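PDB 3LDU: putative methylase from Clostridium difficile, which probably methylates guanines of ribosomal RNA, joining an RNA-binding THUMP domain to a Rossmann-like methyltransferase domain that here holds GTP. Local coordinates for residues Glu181-Ala184 with Ala185-Tyr189; Lys82-Trp86 with Ser87-Pro91. One frame throughout, in Å; residues are numbered along the deposited sequence.

Contact 1. Residues Glu181-Ala184 with Ala185-Tyr189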
ATOM      1  N   GLU A 181       2.310   5.478  -2.382  1.00 19.63           N
ATOM      2  CA  GLU A 181       3.472   4.819  -1.761  1.00 19.96           C
ATOM      3  C   GLU A 181       3.409   3.281  -1.840  1.00 20.07           C
ATOM      4  O   GLU A 181       4.430   2.606  -2.039  1.00 17.21           O
ATOM      5  CB  GLU A 181       3.633   5.260  -0.297  1.00 22.75           C
ATOM      6  CG  GLU A 181       3.991   6.730  -0.103  1.00 22.87           C
ATOM      7  CD  GLU A 181       2.780   7.654  -0.003  1.00 31.69           C
ATOM      8  OE1 GLU A 181       1.732   7.375  -0.634  1.00 29.39           O
ATOM      9  OE2 GLU A 181       2.887   8.674   0.714  1.00 35.38           O
ATOM     10  N   THR A 182       2.217   2.722  -1.637  1.00 21.02           N
ATOM     11  CA  THR A 182       2.041   1.268  -1.676  1.00 18.15           C
ATOM     12  C   THR A 182       2.283   0.727  -3.090  1.00 20.61           C
ATOM     13  O   THR A 182       2.921  -0.310  -3.272  1.00 19.83           O
ATOM     14  CB  THR A 182       0.629   0.874  -1.256  1.00 19.72           C
ATOM     15  OG1 THR A 182      -0.312   1.718  -1.928  1.00 21.26           O
ATOM     16  CG2 THR A 182       0.477   1.048   0.266  1.00 19.24           C
ATOM     17  N   LEU A 183       1.764   1.436  -4.084  1.00 18.62           N
ATOM     18  CA  LEU A 183       2.000   1.056  -5.478  1.00 19.71           C
ATOM     19  C   LEU A 183       3.494   1.108  -5.790  1.00 23.66           C
ATOM     20  O   LEU A 183       4.043   0.183  -6.393  1.00 20.53           O
ATOM     21  CB  LEU A 183       1.219   1.969  -6.411  1.00 20.68           C
ATOM     22  CG  LEU A 183       1.400   1.734  -7.911  1.00 23.49           C
ATOM     23  CD1 LEU A 183       1.035   0.315  -8.266  1.00 27.29           C
ATOM     24  CD2 LEU A 183       0.544   2.711  -8.697  1.00 30.71           C
ATOM     25  N   ALA A 184       4.149   2.188  -5.373  1.00 17.90           N
ATOM     26  CA  ALA A 184       5.586   2.332  -5.596  1.00 18.44           C
ATOM     27  C   ALA A 184       6.380   1.181  -4.992  1.00 19.46           C
ATOM     28  O   ALA A 184       7.263   0.630  -5.623  1.00 17.38           O
ATOM     29  CB  ALA A 184       6.090   3.684  -5.043  1.00 20.95           C
ATOM     30  N   ALA A 185       6.075   0.801  -3.752  1.00 18.05           N
ATOM     31  CA  ALA A 185       6.758  -0.355  -3.179  1.00 16.36           C
ATOM     32  C   ALA A 185       6.515  -1.606  -4.011  1.00 19.20           C
ATOM     33  O   ALA A 185       7.418  -2.420  -4.198  1.00 18.52           O
ATOM     34  CB  ALA A 185       6.296  -0.581  -1.722  1.00 15.90           C
ATOM     35  N   GLY A 186       5.292  -1.767  -4.504  1.00 18.21           N
ATOM     36  CA  GLY A 186       4.969  -2.930  -5.318  1.00 20.41           C
ATOM     37  C   GLY A 186       5.770  -2.950  -6.615  1.00 19.18           C
ATOM     38  O   GLY A 186       6.184  -4.006  -7.078  1.00 20.79           O
ATOM     39  N   LEU A 187       5.976  -1.780  -7.199  1.00 19.59           N
ATOM     40  CA  LEU A 187       6.799  -1.684  -8.405  1.00 19.39           C
ATOM     41  C   LEU A 187       8.211  -2.206  -8.122  1.00 17.96           C
ATOM     42  O   LEU A 187       8.738  -3.008  -8.879  1.00 21.50           O
ATOM     43  CB  LEU A 187       6.849  -0.237  -8.889  1.00 22.40           C
ATOM     44  CG  LEU A 187       5.909   0.250  -9.989  1.00 37.11           C
ATOM     45  CD1 LEU A 187       4.559  -0.470 -10.036  1.00 25.99           C
ATOM     46  CD2 LEU A 187       5.765   1.777  -9.973  1.00 28.11           C
ATOM     47  N   ILE A 188       8.820  -1.751  -7.023  1.00 18.95           N
ATOM     48  CA  ILE A 188      10.152  -2.223  -6.673  1.00 21.61           C
ATOM     49  C   ILE A 188      10.182  -3.750  -6.535  1.00 23.44           C
ATOM     50  O   ILE A 188      11.084  -4.426  -7.037  1.00 22.80           O
ATOM     51  CB  ILE A 188      10.664  -1.625  -5.351  1.00 19.05           C
ATOM     52  CG1 ILE A 188      10.584  -0.091  -5.359  1.00 25.74           C
ATOM     53  CG2 ILE A 188      12.107  -2.084  -5.092  1.00 20.31           C
ATOM     54  CD1 ILE A 188      11.272   0.542  -6.549  1.00 29.62           C
ATOM     55  N   TYR A 189       9.193  -4.276  -5.814  1.00 18.95           N
ATOM     56  CA  TYR A 189       9.087  -5.708  -5.569  1.00 18.14           C
ATOM     57  C   TYR A 189       8.934  -6.532  -6.849  1.00 24.64           C
ATOM     58  O   TYR A 189       9.272  -7.728  -6.872  1.00 22.29           O
ATOM     59  CB  TYR A 189       7.877  -5.969  -4.673  1.00 18.53           C
ATOM     60  CG  TYR A 189       8.066  -5.694  -3.196  1.00 24.35           C
ATOM     61  CD1 TYR A 189       9.295  -5.874  -2.567  1.00 27.02           C
ATOM     62  CD2 TYR A 189       6.986  -5.316  -2.416  1.00 26.05           C
ATOM     63  CE1 TYR A 189       9.424  -5.649  -1.180  1.00 27.60           C
ATOM     64  CE2 TYR A 189       7.111  -5.091  -1.060  1.00 24.58           C
ATOM     65  CZ  TYR A 189       8.321  -5.260  -0.452  1.00 29.72           C
ATOM     66  OH  TYR A 189       8.404  -5.032   0.904  1.00 37.10           O
TER

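Contact 2. Residues Lys82-Trp86 with Ser87-Pro91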
ATOM      1  N   LYS A  82     -26.062  -8.574  15.620  1.00 22.21           N
ATOM      2  CA  LYS A  82     -26.400  -8.482  17.034  1.00 21.42           C
ATOM      3  C   LYS A  82     -25.946  -9.712  17.824  1.00 32.95           C
ATOM      4  O   LYS A  82     -25.540  -9.592  18.985  1.00 33.31           O
ATOM      5  CB  LYS A  82     -27.908  -8.272  17.214  1.00 26.09           C
ATOM      6  CG  LYS A  82     -28.319  -8.143  18.683  1.00 37.55           C
ATOM      7  CD  LYS A  82     -29.796  -7.840  18.846  1.00 39.88           C
ATOM      8  CE  LYS A  82     -30.179  -7.876  20.329  1.00 41.89           C
ATOM      9  NZ  LYS A  82     -31.620  -7.596  20.556  1.00 42.06           N
ATOM     10  N   ARG A  83     -26.003 -10.887  17.198  1.00 30.99           N
ATOM     11  CA  ARG A  83     -25.661 -12.128  17.894  1.00 34.25           C
ATOM     12  C   ARG A  83     -24.166 -12.281  18.153  1.00 34.04           C
ATOM     13  O   ARG A  83     -23.760 -13.099  18.969  1.00 36.73           O
ATOM     14  CB  ARG A  83     -26.211 -13.359  17.162  1.00 44.83           C
ATOM     15  CG  ARG A  83     -25.836 -13.464  15.684  1.00 55.02           C
ATOM     16  CD  ARG A  83     -24.392 -13.917  15.449  1.00 64.81           C
ATOM     17  NE  ARG A  83     -24.129 -14.166  14.030  1.00 66.29           N
ATOM     18  CZ  ARG A  83     -22.925 -14.393  13.511  1.00 67.32           C
ATOM     19  NH1 ARG A  83     -21.851 -14.398  14.289  1.00 71.07           N
ATOM     20  NH2 ARG A  83     -22.794 -14.615  12.210  1.00 65.22           N
ATOM     21  N   ILE A  84     -23.346 -11.510  17.446  1.00 29.76           N
ATOM     22  CA  ILE A  84     -21.911 -11.494  17.707  1.00 29.48           C
ATOM     23  C   ILE A  84     -21.691 -10.986  19.128  1.00 32.61           C
ATOM     24  O   ILE A  84     -22.417 -10.104  19.585  1.00 30.01           O
ATOM     25  CB  ILE A  84     -21.191 -10.572  16.712  1.00 27.02           C
ATOM     26  CG1 ILE A  84     -21.345 -11.119  15.293  1.00 27.81           C
ATOM     27  CG2 ILE A  84     -19.712 -10.392  17.087  1.00 26.94           C
ATOM     28  CD1 ILE A  84     -20.936 -10.128  14.231  1.00 28.09           C
ATOM     29  N   ASN A  85     -20.712 -11.549  19.837  1.00 31.92           N
ATOM     30  CA  ASN A  85     -20.406 -11.082  21.182  1.00 36.58           C
ATOM     31  C   ASN A  85     -19.485  -9.880  21.102  1.00 32.34           C
ATOM     32  O   ASN A  85     -18.262 -10.012  21.191  1.00 33.81           O
ATOM     33  CB  ASN A  85     -19.770 -12.182  22.034  1.00 45.20           C
ATOM     34  CG  ASN A  85     -19.528 -11.740  23.476  1.00 50.48           C
ATOM     35  OD1 ASN A  85     -18.784 -12.380  24.219  1.00 61.01           O
ATOM     36  ND2 ASN A  85     -20.163 -10.643  23.875  1.00 40.17           N
ATOM     37  N   TRP A  86     -20.074  -8.705  20.912  1.00 29.24           N
ATOM     38  CA  TRP A  86     -19.277  -7.511  20.679  1.00 26.86           C
ATOM     39  C   TRP A  86     -18.432  -7.070  21.873  1.00 31.17           C
ATOM     40  O   TRP A  86     -17.387  -6.447  21.689  1.00 29.38           O
ATOM     41  CB  TRP A  86     -20.142  -6.372  20.134  1.00 25.25           C
ATOM     42  CG  TRP A  86     -20.425  -6.570  18.680  1.00 25.79           C
ATOM     43  CD1 TRP A  86     -21.583  -7.040  18.113  1.00 25.98           C
ATOM     44  CD2 TRP A  86     -19.509  -6.352  17.600  1.00 23.49           C
ATOM     45  NE1 TRP A  86     -21.438  -7.108  16.741  1.00 23.82           N
ATOM     46  CE2 TRP A  86     -20.176  -6.696  16.410  1.00 25.98           C
ATOM     47  CE3 TRP A  86     -18.190  -5.897  17.535  1.00 25.51           C
ATOM     48  CZ2 TRP A  86     -19.569  -6.584  15.158  1.00 21.80           C
ATOM     49  CZ3 TRP A  86     -17.589  -5.786  16.281  1.00 26.07           C
ATOM     50  CH2 TRP A  86     -18.277  -6.138  15.119  1.00 24.19           C
ATOM     51  N   SER A  87     -18.877  -7.387  23.088  1.00 27.58           N
ATOM     52  CA  SER A  87     -18.114  -7.028  24.283  1.00 24.82           C
ATOM     53  C   SER A  87     -16.722  -7.672  24.312  1.00 30.76           C
ATOM     54  O   SER A  87     -15.827  -7.193  25.010  1.00 34.71           O
ATOM     55  CB  SER A  87     -18.887  -7.407  25.551  1.00 31.10           C
ATOM     56  OG  SER A  87     -19.049  -8.811  25.637  1.00 32.29           O
ATOM     57  N   ARG A  88     -16.544  -8.759  23.565  1.00 29.78           N
ATOM     58  CA  ARG A  88     -15.234  -9.405  23.455  1.00 39.96           C
ATOM     59  C   ARG A  88     -14.227  -8.515  22.724  1.00 36.01           C
ATOM     60  O   ARG A  88     -13.021  -8.613  22.946  1.00 32.88           O
ATOM     61  CB  ARG A  88     -15.342 -10.743  22.713  1.00 44.09           C
ATOM     62  CG  ARG A  88     -15.790 -11.921  23.565  1.00 60.30           C
ATOM     63  CD  ARG A  88     -15.762 -13.213  22.752  1.00 71.96           C
ATOM     64  NE  ARG A  88     -14.555 -13.305  21.929  1.00 78.45           N
ATOM     65  CZ  ARG A  88     -14.329 -14.259  21.031  1.00 79.71           C
ATOM     66  NH1 ARG A  88     -15.228 -15.213  20.827  1.00 82.85           N
ATOM     67  NH2 ARG A  88     -13.202 -14.256  20.330  1.00 77.32           N
ATOM     68  N   TYR A  89     -14.734  -7.641  21.862  1.00 29.17           N
ATOM     69  CA  TYR A  89     -13.890  -6.850  20.976  1.00 24.17           C
ATOM     70  C   TYR A  89     -13.919  -5.359  21.264  1.00 30.80           C
ATOM     71  O   TYR A  89     -12.934  -4.662  21.023  1.00 31.09           O
ATOM     72  CB  TYR A  89     -14.329  -7.074  19.537  1.00 27.19           C
ATOM     73  CG  TYR A  89     -14.345  -8.528  19.169  1.00 28.95           C
ATOM     74  CD1 TYR A  89     -13.160  -9.239  19.039  1.00 33.45           C
ATOM     75  CD2 TYR A  89     -15.537  -9.193  18.965  1.00 25.50           C
ATOM     76  CE1 TYR A  89     -13.168 -10.569  18.708  1.00 36.97           C
ATOM     77  CE2 TYR A  89     -15.557 -10.522  18.633  1.00 29.72           C
ATOM     78  CZ  TYR A  89     -14.371 -11.206  18.500  1.00 39.33           C
ATOM     79  OH  TYR A  89     -14.396 -12.539  18.165  1.00 51.65           O
ATOM     80  N   ILE A  90     -15.067  -4.879  21.736  1.00 30.94           N
ATOM     81  CA  ILE A  90     -15.269  -3.470  22.078  1.00 26.94           C
ATOM     82  C   ILE A  90     -15.435  -3.357  23.589  1.00 25.01           C
ATOM     83  O   ILE A  90     -16.434  -3.810  24.122  1.00 28.98           O
ATOM     84  CB  ILE A  90     -16.559  -2.888  21.410  1.00 24.50           C
ATOM     85  CG1 ILE A  90     -16.563  -3.136  19.892  1.00 27.61           C
ATOM     86  CG2 ILE A  90     -16.697  -1.397  21.700  1.00 29.26           C
ATOM     87  CD1 ILE A  90     -15.282  -2.767  19.222  1.00 46.54           C
ATOM     88  N   PRO A  91     -14.452  -2.753  24.273  1.00 25.35           N
ATOM     89  CA  PRO A  91     -14.481  -2.663  25.736  1.00 30.34           C
ATOM     90  C   PRO A  91     -15.368  -1.533  26.237  1.00 32.29           C
ATOM     91  O   PRO A  91     -15.813  -0.678  25.473  1.00 28.91           O
ATOM     92  CB  PRO A  91     -13.025  -2.379  26.088  1.00 30.99           C
ATOM     93  CG  PRO A  91     -12.510  -1.629  24.916  1.00 27.37           C
ATOM     94  CD  PRO A  91     -13.219  -2.170  23.716  1.00 26.54           C
TER
HETATM   95  O   HOH W   1     -21.679  -7.853  23.465  1.00 29.43           O

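Contact 1. Residues Glu181-Ala184 with Ala185-Tyr189
Four i to i+4 backbone bonds carry E181-A184 into A185-Y189 as one alpha-helix of about two and a half turns, A185, G186, L187 and I188 N donating in turn to the carbonyls of E181, T182, L183 and A184. The bond from L187 N to L183 O is 2.9 Å long and runs nearly along the C=O axis, whereas A185 N meets E181 O tilted 27° from the carbonyl plane. Side chains add one apolar touch a turn apart: L183 CD1 and L187 CD1 lie 4.0 Å from each other where the two leucines cross obliquely. The chi1 of L183, 178°, swings CG away from the backbone N and brings CD1 to L187. On another side, I188 lays CG1 3.4 Å from A184 O, the carbonyl that its own N-H engages. The polar ends look elsewhere: E181 OE1 forms a salt bridge with R171, and T182 OG1 a hydrogen bond with E60. E181 to I188 are all buried. L183 and L187 both rest on I343 of strand 339-344, L183 also on N365 and L187 on L363 of strand 359-365, while A184, A185 and I188 pack on helix 208-217, A184 against the GTP-binding T208.

Contact 2. Residues Lys82-Trp86 with Ser87-Pro91
W86 O is gripped by two backbone N-H groups, Y89 N at 2.9 Å and I90 N at 2.8 Å. The I90 bond is nearly straight at the oxygen, with a C=O...N angle of 170°, while Y89 N stands above the carbonyl plane. With R88 N donating to N85 O at 3.2 Å, two i to i+3 bonds and one i to i+4 bond fold the chain after helix 74-82 into a tight turn. N85, whose O takes the R88 N-H, opens this turn and is also the centre of an inverse gamma turn; its amide spans the start of the fold. ND2 donates to S87 OG at 2.8 Å, the hydroxyl tilted from the amide plane and the bond itself rather bent (134° at the hydrogen). N85 CG sits anti to its backbone N (chi1 -176°), which carries the amide forward to S87 and R88. A water accepts from S87 N and, weakly, from ND2, linking the same two residues. The other end of the amide, OD1, lies 3.1 Å from R88 CG, and the two side chains cross at about a right angle. The Y89 ring has R88 CB over the centre of one face, 4.0 Å above its plane, CD2 3.6 Å from N85 O, and I84 CG2 at its edge. I90 runs side by side with W86, its CG1 4.0 Å from W86 CE3. The indole NE1 bonds back to T81 O, tying the turn to the end of helix 74-82. W86 is wedged between I122, S125 and L126 of helix 111-129 and the sheet residues I66 and I156, while Y89 and I90 meet I158; the turn thus sits between helix 111-129 and strands 63-70 and 153-159.

How the contacts relate
Both contacts are local, contact 1 along a helix and contact 2 round a turn in a loop, and they belong to different parts of the chain: 82-91 to the THUMP region, 181-189 to the methyltransferase region. Their centres are 37 Å apart and their nearest atoms about 25 Å, so they do not touch. Contact 1 lies about 7 Å from the centre of the chain and beside the nucleotide pocket: the side chain of A184 is about 6 Å from the bound GTP, and that of L187 about 4 Å from I179, a residue that binds GTP. Contact 2, about 30 Å from the chain centre, lies away from that pocket.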